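Local coordinates for protein geranyltranstransferase (Marinomonas sp. MED121, PDB 4F62) that probably acts as a prenyltransferase, lengthening an allylic diphosphate with isopentenyl diphosphate, as in farnesyl-diphosphate synthases, at residues P50-A55 against A187-G192; V145-R150 against G182-A187; A71-S76 against E124-P129. All blocks are in the same frame, centred on the assembly; numbering follows the deposited sequence.

Interaction 1 (P50-A55 against A187-G192); sequences PMLTYA and ASVRMG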
loop_
_atom_site.group_PDB
_atom_site.type_symbol
_atom_site.label_atom_id
_atom_site.label_comp_id
_atom_site.label_asym_id
_atom_site.label_seq_id
_atom_site.Cartn_x
_atom_site.Cartn_y
_atom_site.Cartn_z
ATOM N N PRO A 50 12.179 5.882 -11.676
ATOM C CA PRO A 50 13.500 5.898 -11.029
ATOM C C PRO A 50 14.491 6.913 -11.627
ATOM O O PRO A 50 15.139 7.627 -10.854
ATOM C CB PRO A 50 13.996 4.464 -11.230
ATOM C CG PRO A 50 12.720 3.654 -11.100
ATOM C CD PRO A 50 11.667 4.506 -11.837
ATOM N N MET A 51 14.607 6.995 -12.949
ATOM C CA MET A 51 15.532 7.958 -13.547
ATOM C C MET A 51 15.275 9.397 -13.079
ATOM O O MET A 51 16.207 10.109 -12.722
ATOM C CB MET A 51 15.522 7.865 -15.081
ATOM C CG MET A 51 16.081 6.542 -15.587
ATOM S SD MET A 51 16.407 6.478 -17.363
ATOM C CE MET A 51 14.738 6.561 -17.992
ATOM N N LEU A 52 14.012 9.816 -13.069
ATOM C CA LEU A 52 13.653 11.144 -12.575
ATOM C C LEU A 52 14.038 11.316 -11.111
ATOM O O LEU A 52 14.496 12.382 -10.707
ATOM C CB LEU A 52 12.145 11.376 -12.705
ATOM C CG LEU A 52 11.613 11.608 -14.119
ATOM C CD1 LEU A 52 10.088 11.572 -14.089
ATOM C CD2 LEU A 52 12.122 12.940 -14.683
ATOM N N THR A 53 13.834 10.272 -10.312
ATOM C CA THR A 53 14.144 10.332 -8.883
ATOM C C THR A 53 15.635 10.555 -8.653
ATOM O O THR A 53 16.041 11.438 -7.882
ATOM C CB THR A 53 13.702 9.044 -8.172
ATOM O OG1 THR A 53 12.336 8.773 -8.515
ATOM C CG2 THR A 53 13.821 9.183 -6.638
ATOM N N TYR A 54 16.461 9.765 -9.330
ATOM C CA TYR A 54 17.901 9.903 -9.155
ATOM C C TYR A 54 18.379 11.240 -9.709
ATOM O O TYR A 54 19.305 11.839 -9.155
ATOM C CB TYR A 54 18.650 8.765 -9.845
ATOM C CG TYR A 54 18.497 7.420 -9.175
ATOM C CD1 TYR A 54 19.004 7.195 -7.895
ATOM C CD2 TYR A 54 17.873 6.362 -9.828
ATOM C CE1 TYR A 54 18.874 5.951 -7.275
ATOM C CE2 TYR A 54 17.742 5.112 -9.217
ATOM C CZ TYR A 54 18.245 4.911 -7.949
ATOM O OH TYR A 54 18.119 3.673 -7.358
ATOM N N ALA A 55 17.766 11.689 -10.811
ATOM C CA ALA A 55 18.175 12.949 -11.462
ATOM C C ALA A 55 17.894 14.146 -10.562
ATOM O O ALA A 55 18.681 15.087 -10.494
ATOM C CB ALA A 55 17.461 13.133 -12.814
ATOM N N ALA A 187 5.814 12.870 -7.946
ATOM C CA ALA A 187 6.347 12.201 -6.752
ATOM C C ALA A 187 7.806 11.824 -6.983
ATOM O O ALA A 187 8.635 11.905 -6.073
ATOM C CB ALA A 187 5.538 10.971 -6.424
ATOM N N SER A 188 8.120 11.417 -8.209
ATOM C CA SER A 188 9.492 11.043 -8.561
ATOM C C SER A 188 10.484 12.181 -8.323
ATOM O O SER A 188 11.501 11.993 -7.652
ATOM C CB SER A 188 9.573 10.576 -10.020
ATOM O OG SER A 188 8.825 9.388 -10.207
ATOM N N VAL A 189 10.200 13.361 -8.873
ATOM C CA VAL A 189 11.127 14.476 -8.693
ATOM C C VAL A 189 11.084 15.005 -7.254
ATOM O O VAL A 189 12.129 15.340 -6.696
ATOM C CB VAL A 189 10.927 15.631 -9.734
ATOM C CG1 VAL A 189 10.861 15.073 -11.161
ATOM C CG2 VAL A 189 9.685 16.434 -9.419
ATOM N N ARG A 190 9.893 15.059 -6.648
ATOM C CA ARG A 190 9.774 15.560 -5.276
ATOM C C ARG A 190 10.517 14.652 -4.286
ATOM O O ARG A 190 11.316 15.114 -3.447
ATOM C CB ARG A 190 8.294 15.736 -4.866
ATOM C CG ARG A 190 7.559 16.878 -5.580
ATOM C CD ARG A 190 6.086 16.969 -5.121
ATOM N NE ARG A 190 5.984 17.173 -3.672
ATOM C CZ ARG A 190 6.113 18.354 -3.074
ATOM N NH1 ARG A 190 6.343 19.447 -3.798
ATOM N NH2 ARG A 190 6.016 18.448 -1.755
ATOM N N MET A 191 10.262 13.354 -4.381
ATOM C CA MET A 191 10.903 12.406 -3.476
ATOM C C MET A 191 12.407 12.308 -3.692
ATOM O O MET A 191 13.156 12.189 -2.735
ATOM C CB MET A 191 10.261 11.023 -3.579
ATOM C CG MET A 191 8.794 11.001 -3.115
ATOM S SD MET A 191 8.011 9.433 -3.533
ATOM C CE MET A 191 8.691 8.361 -2.260
ATOM N N GLY A 192 12.834 12.351 -4.951
ATOM C CA GLY A 192 14.249 12.350 -5.263
ATOM C C GLY A 192 14.972 13.471 -4.548
ATOM O O GLY A 192 15.957 13.233 -3.839
#
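Thr53 and Ser188 meet through similar first torsions, each setting its hydroxyl anti to the carbonyl carbon and beside the backbone N (chi1 -51° and -65°). In Thr53 the same rotation places CG2 anti to the backbone N, where it lies 3.5 Å from the CA of Gly192. The threonine thus straddles the turn of helix from Ser188 to Gly192, with its OG1 3.6 Å from Ser188 CB. Both hydroxyls spend their hydrogen bonds at home, Thr53 OG1 on the carbonyl of Arg49 and Ser188 OG on that of Leu184. What joins the backbones is weaker: the CA of Thr53 lies 3.4 Å from Ser188 O, and Thr53 O in turn lies 3.3 Å from the CA of Gly192, two CA-H...O contacts. Lacking a side chain, Gly192 lets the backbones come this close, and the axes of the two short segments approach to 7.2 Å at a crossing angle of -32°. Such a small-xxx-small pair, Ser188 and Gly192 four residues apart, is a familiar way of packing helices tightly. Leu52 closes one flank, its CB 3.8 Å from Ser188 CB and 4.2 Å from Val189 CG1. Around this junction of helix 48-60 with helix 170-194, Leu74 of helix 65-86 touches both Thr53 and Ser188, helix 281-291 packs on Leu52, and helix 134-148 covers Met191.

Interaction 2 (V145-R150 against G182-A187); sequences VVASGR and GALIKA
The peptide carbonyls of Ala147 and Ala183 are the flat groups of this contact, each met at its oxygen by the methyl of the other residue. Ala147 O lies 3.5 Å from the CB of Ala183, while Ala183 O lies 3.6 Å from the CB of Ala147. This exchange brings the two CA atoms within 4.9 Å, an approach that residues with nothing beyond CB readily permit. One turn further along helix 170-194, the methyl of Ala187 meets Ala147 CB at 3.6 Å, so that Ala147 fits into the notch between Ala183, Leu184 and Ala187. Leu184 supplies the remaining wall. Its first torsion, twisted to -91° and well off the usual staggered position, brings the CD2 branch to 4.1 Å from Ala147 CB. The same methyl touches Ser148 OG at 3.8 Å, a van der Waals contact for a hydroxyl whose hydrogen bond goes to the carbonyl of Leu144. The contact is therefore one of close helix packing through alanines, made where helix 134-148 is about to end: Gly149 is the first residue to leave helical geometry, and Ala147 is also joined by a backbone hydrogen bond to Met153. Beyond that turn, Arg150 reaches into the dimer interface and forms a salt bridge with Glu124 of the second subunit. Leu74 and Ile77 of helix 65-86 pack on Leu184, and Ser148 also rests on Ile77, while Ile185 turns to Arg49 and Leu52 of helix 48-60.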
loop_
_atom_site.group_PDB
_atom_site.type_symbol
_atom_site.label_atom_id
_atom_site.label_comp_id
_atom_site.label_asym_id
_atom_site.label_seq_id
_atom_site.Cartn_x
_atom_site.Cartn_y
_atom_site.Cartn_z
ATOM N N VAL A 145 1.980 8.312 -0.823
ATOM C CA VAL A 145 0.564 8.097 -0.552
ATOM C C VAL A 145 -0.301 9.060 -1.368
ATOM O O VAL A 145 -1.274 8.654 -2.017
ATOM C CB VAL A 145 0.257 8.276 0.959
ATOM C CG1 VAL A 145 -1.194 8.709 1.179
ATOM C CG2 VAL A 145 0.550 6.986 1.708
ATOM N N VAL A 146 0.063 10.332 -1.350
ATOM C CA VAL A 146 -0.766 11.325 -2.003
ATOM C C VAL A 146 -0.726 11.146 -3.527
ATOM O O VAL A 146 -1.708 11.438 -4.217
ATOM C CB VAL A 146 -0.392 12.764 -1.562
ATOM C CG1 VAL A 146 0.830 13.256 -2.287
ATOM C CG2 VAL A 146 -1.544 13.696 -1.810
ATOM N N ALA A 147 0.394 10.631 -4.038
ATOM C CA ALA A 147 0.559 10.409 -5.474
ATOM C C ALA A 147 -0.124 9.141 -5.972
ATOM O O ALA A 147 -0.564 9.084 -7.116
ATOM C CB ALA A 147 2.031 10.363 -5.837
ATOM N N SER A 148 -0.205 8.125 -5.119
ATOM C CA SER A 148 -0.624 6.793 -5.556
ATOM C C SER A 148 -2.096 6.484 -5.300
ATOM O O SER A 148 -2.673 5.607 -5.957
ATOM C CB SER A 148 0.219 5.719 -4.851
ATOM O OG SER A 148 1.591 6.010 -5.000
ATOM N N GLY A 149 -2.698 7.163 -4.324
ATOM C CA GLY A 149 -4.023 6.771 -3.855
ATOM C C GLY A 149 -5.165 7.630 -4.365
ATOM O O GLY A 149 -5.143 8.110 -5.503
ATOM N N ARG A 150 -6.154 7.826 -3.497
ATOM C CA ARG A 150 -7.363 8.589 -3.806
ATOM C C ARG A 150 -7.070 10.030 -4.207
ATOM O O ARG A 150 -7.892 10.683 -4.858
ATOM C CB ARG A 150 -8.311 8.570 -2.593
ATOM C CG ARG A 150 -7.773 9.350 -1.395
ATOM C CD ARG A 150 -8.329 8.826 -0.074
ATOM N NE ARG A 150 -7.821 9.625 1.037
ATOM C CZ ARG A 150 -8.391 10.755 1.454
ATOM N NH1 ARG A 150 -9.503 11.188 0.869
ATOM N NH2 ARG A 150 -7.861 11.441 2.462
ATOM N N GLY A 182 0.352 11.954 -13.986
ATOM C CA GLY A 182 1.086 13.141 -13.573
ATOM C C GLY A 182 1.625 13.038 -12.143
ATOM O O GLY A 182 2.773 13.403 -11.862
ATOM N N ALA A 183 0.794 12.539 -11.234
ATOM C CA ALA A 183 1.123 12.540 -9.806
ATOM C C ALA A 183 2.388 11.738 -9.466
ATOM O O ALA A 183 3.221 12.196 -8.677
ATOM C CB ALA A 183 -0.087 12.068 -8.973
ATOM N N LEU A 184 2.550 10.567 -10.081
ATOM C CA LEU A 184 3.713 9.725 -9.810
ATOM C C LEU A 184 4.972 10.316 -10.422
ATOM O O LEU A 184 6.073 10.143 -9.888
ATOM C CB LEU A 184 3.519 8.297 -10.330
ATOM C CG LEU A 184 2.930 7.207 -9.441
ATOM C CD1 LEU A 184 3.143 5.856 -10.115
ATOM C CD2 LEU A 184 3.551 7.215 -8.028
ATOM N N ILE A 185 4.812 10.997 -11.555
ATOM C CA ILE A 185 5.935 11.692 -12.166
ATOM C C ILE A 185 6.396 12.795 -11.228
ATOM O O ILE A 185 7.588 13.004 -11.034
ATOM C CB ILE A 185 5.527 12.341 -13.515
ATOM C CG1 ILE A 185 5.152 11.262 -14.532
ATOM C CG2 ILE A 185 6.637 13.234 -14.037
ATOM C CD1 ILE A 185 6.261 10.267 -14.816
ATOM N N LYS A 186 5.439 13.517 -10.654
ATOM C CA LYS A 186 5.764 14.570 -9.690
ATOM C C LYS A 186 6.352 13.998 -8.394
ATOM O O LYS A 186 7.271 14.583 -7.800
ATOM C CB LYS A 186 4.522 15.420 -9.380
ATOM C CG LYS A 186 4.821 16.675 -8.559
ATOM C CD LYS A 186 3.652 17.680 -8.601
ATOM C CE LYS A 186 2.626 17.381 -7.518
ATOM N NZ LYS A 186 2.286 18.600 -6.718
ATOM N N ALA A 187 5.814 12.870 -7.946
ATOM C CA ALA A 187 6.347 12.201 -6.752
ATOM C C ALA A 187 7.806 11.824 -6.983
ATOM O O ALA A 187 8.635 11.905 -6.073
ATOM C CB ALA A 187 5.538 10.971 -6.424
#

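Interaction 3 (A71-S76 against E124-P129); sequences AAALES and ELLSNP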
loop_
_atom_site.group_PDB
_atom_site.type_symbol
_atom_site.label_atom_id
_atom_site.label_comp_id
_atom_site.label_asym_id
_atom_site.label_seq_id
_atom_site.Cartn_x
_atom_site.Cartn_y
_atom_site.Cartn_z
ATOM N N ALA A 71 13.051 5.468 -5.441
ATOM C CA ALA A 71 13.035 5.088 -6.842
ATOM C C ALA A 71 12.407 3.715 -6.941
ATOM O O ALA A 71 11.558 3.475 -7.796
ATOM C CB ALA A 71 14.454 5.071 -7.414
ATOM N N ALA A 72 12.808 2.826 -6.033
ATOM C CA ALA A 72 12.305 1.457 -6.032
ATOM C C ALA A 72 10.822 1.412 -5.672
ATOM O O ALA A 72 10.063 0.650 -6.274
ATOM C CB ALA A 72 13.112 0.600 -5.053
ATOM N N ALA A 73 10.411 2.230 -4.696
ATOM C CA ALA A 73 9.008 2.279 -4.277
ATOM C C ALA A 73 8.131 2.781 -5.408
ATOM O O ALA A 73 7.060 2.223 -5.675
ATOM C CB ALA A 73 8.819 3.171 -3.042
ATOM N N LEU A 74 8.580 3.845 -6.063
ATOM C CA LEU A 74 7.833 4.408 -7.191
ATOM C C LEU A 74 7.715 3.388 -8.323
ATOM O O LEU A 74 6.659 3.255 -8.946
ATOM C CB LEU A 74 8.526 5.678 -7.703
ATOM C CG LEU A 74 8.354 6.877 -6.766
ATOM C CD1 LEU A 74 9.453 7.885 -7.010
ATOM C CD2 LEU A 74 7.000 7.520 -6.991
ATOM N N GLU A 75 8.793 2.658 -8.592
ATOM C CA GLU A 75 8.733 1.650 -9.649
ATOM C C GLU A 75 7.767 0.515 -9.268
ATOM O O GLU A 75 7.075 -0.036 -10.128
ATOM C CB GLU A 75 10.134 1.101 -9.975
ATOM C CG GLU A 75 10.151 0.162 -11.170
ATOM C CD GLU A 75 9.832 0.871 -12.502
ATOM O OE1 GLU A 75 9.878 2.120 -12.556
ATOM O OE2 GLU A 75 9.551 0.175 -13.513
ATOM N N SER A 76 7.706 0.188 -7.977
ATOM C CA SER A 76 6.800 -0.868 -7.507
ATOM C C SER A 76 5.347 -0.457 -7.622
ATOM O O SER A 76 4.501 -1.261 -8.019
ATOM C CB SER A 76 7.105 -1.297 -6.061
ATOM O OG SER A 76 8.380 -1.917 -6.018
ATOM N N GLU A 124 7.140 -1.158 2.075
ATOM C CA GLU A 124 8.202 -1.884 2.755
ATOM C C GLU A 124 9.527 -1.182 2.449
ATOM O O GLU A 124 10.355 -0.969 3.335
ATOM C CB GLU A 124 8.256 -3.345 2.282
ATOM C CG GLU A 124 9.407 -4.165 2.909
ATOM C CD GLU A 124 9.469 -5.609 2.387
ATOM O OE1 GLU A 124 8.470 -6.112 1.805
ATOM O OE2 GLU A 124 10.527 -6.245 2.549
ATOM N N LEU A 125 9.709 -0.825 1.183
ATOM C CA LEU A 125 10.948 -0.195 0.702
ATOM C C LEU A 125 11.209 1.103 1.454
ATOM O O LEU A 125 12.337 1.384 1.858
ATOM C CB LEU A 125 10.844 0.086 -0.809
ATOM C CG LEU A 125 10.967 -1.173 -1.684
ATOM C CD1 LEU A 125 10.479 -0.948 -3.096
ATOM C CD2 LEU A 125 12.426 -1.647 -1.684
ATOM N N LEU A 126 10.145 1.871 1.673
ATOM C CA LEU A 126 10.258 3.176 2.333
ATOM C C LEU A 126 10.361 3.121 3.856
ATOM O O LEU A 126 10.693 4.125 4.489
ATOM C CB LEU A 126 9.099 4.099 1.923
ATOM C CG LEU A 126 9.165 4.626 0.482
ATOM C CD1 LEU A 126 7.938 5.503 0.167
ATOM C CD2 LEU A 126 10.440 5.427 0.302
ATOM N N SER A 127 10.092 1.958 4.447
ATOM C CA SER A 127 10.131 1.827 5.902
ATOM C C SER A 127 11.152 0.794 6.365
ATOM O O SER A 127 11.003 0.209 7.419
ATOM C CB SER A 127 8.751 1.467 6.448
ATOM O OG SER A 127 8.321 0.222 5.931
ATOM N N ASN A 128 12.190 0.587 5.568
ATOM C CA ASN A 128 13.270 -0.338 5.889
ATOM C C ASN A 128 14.000 0.117 7.161
ATOM O O ASN A 128 14.367 1.288 7.275
ATOM C CB ASN A 128 14.228 -0.352 4.691
ATOM C CG ASN A 128 15.308 -1.423 4.785
ATOM O OD1 ASN A 128 15.772 -1.784 5.872
ATOM N ND2 ASN A 128 15.738 -1.919 3.619
ATOM N N PRO A 129 14.210 -0.809 8.121
ATOM C CA PRO A 129 14.904 -0.528 9.387
ATOM C C PRO A 129 16.359 -0.093 9.225
ATOM O O PRO A 129 16.938 0.407 10.191
ATOM C CB PRO A 129 14.873 -1.878 10.117
ATOM C CG PRO A 129 13.726 -2.608 9.525
ATOM C CD PRO A 129 13.661 -2.177 8.088
#
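The carbonyl oxygen of Ala72, beside the tip of Leu125, is gripped twice by Ser76: the backbone N at 2.9 Å and OG at 3.1 Å reach it from opposite faces of its plane. The hydroxyl comes in tilted 33° from that plane. Leu125 drives its CD1 into the same turn, 3.5 Å from the carbonyl carbon of Ala72 and 3.6 Å from its CB, and touches Ser76 OG at 3.7 Å. Helix 65-86, which receives this leucine, belongs to the all-helical core of the polyprenyl synthase fold and ends in the sequence of the first aspartate-rich motif, which in relatives binds magnesium and the allylic diphosphate. With alanine at Ser76 the hydroxyl's grip on Ala72 O would be gone, and a gap would probably open beside Leu125 CD1. Alongside, Leu126 sets its CG 3.8 Å from Ala73 CB, its first torsion of -72° leading the branch toward helix 65-86, where Leu144 of helix 134-148 also packs on it. Leu20 of helix 5-23 packs on Ala72 and Ser76, and Ser127 O accepts a hydrogen bond from Gln142 NE2 of the second subunit.

The three contacts illustrate how a helical bundle is knitted through shared members. Interactions 1 and 2 both use helix 170-194, share Ala187, and touch where Leu52 CD1 meets Ile185 CG2 at 3.8 Å. Leu74, on the face of helix 65-86 turned away from segment 124-129, ties interaction 3 to both others: its CD1 lies 3.5 Å from Ser188 CA and its CD2 3.6 Å from Leu184 CD2. The centres are about 12 to 14 Å apart. Interactions 2 and 3 also both reach the second subunit, through segments 145-150 and 124-129. The aspartate-rich end of helix 65-86 probably contributes to the active site, as in relatives.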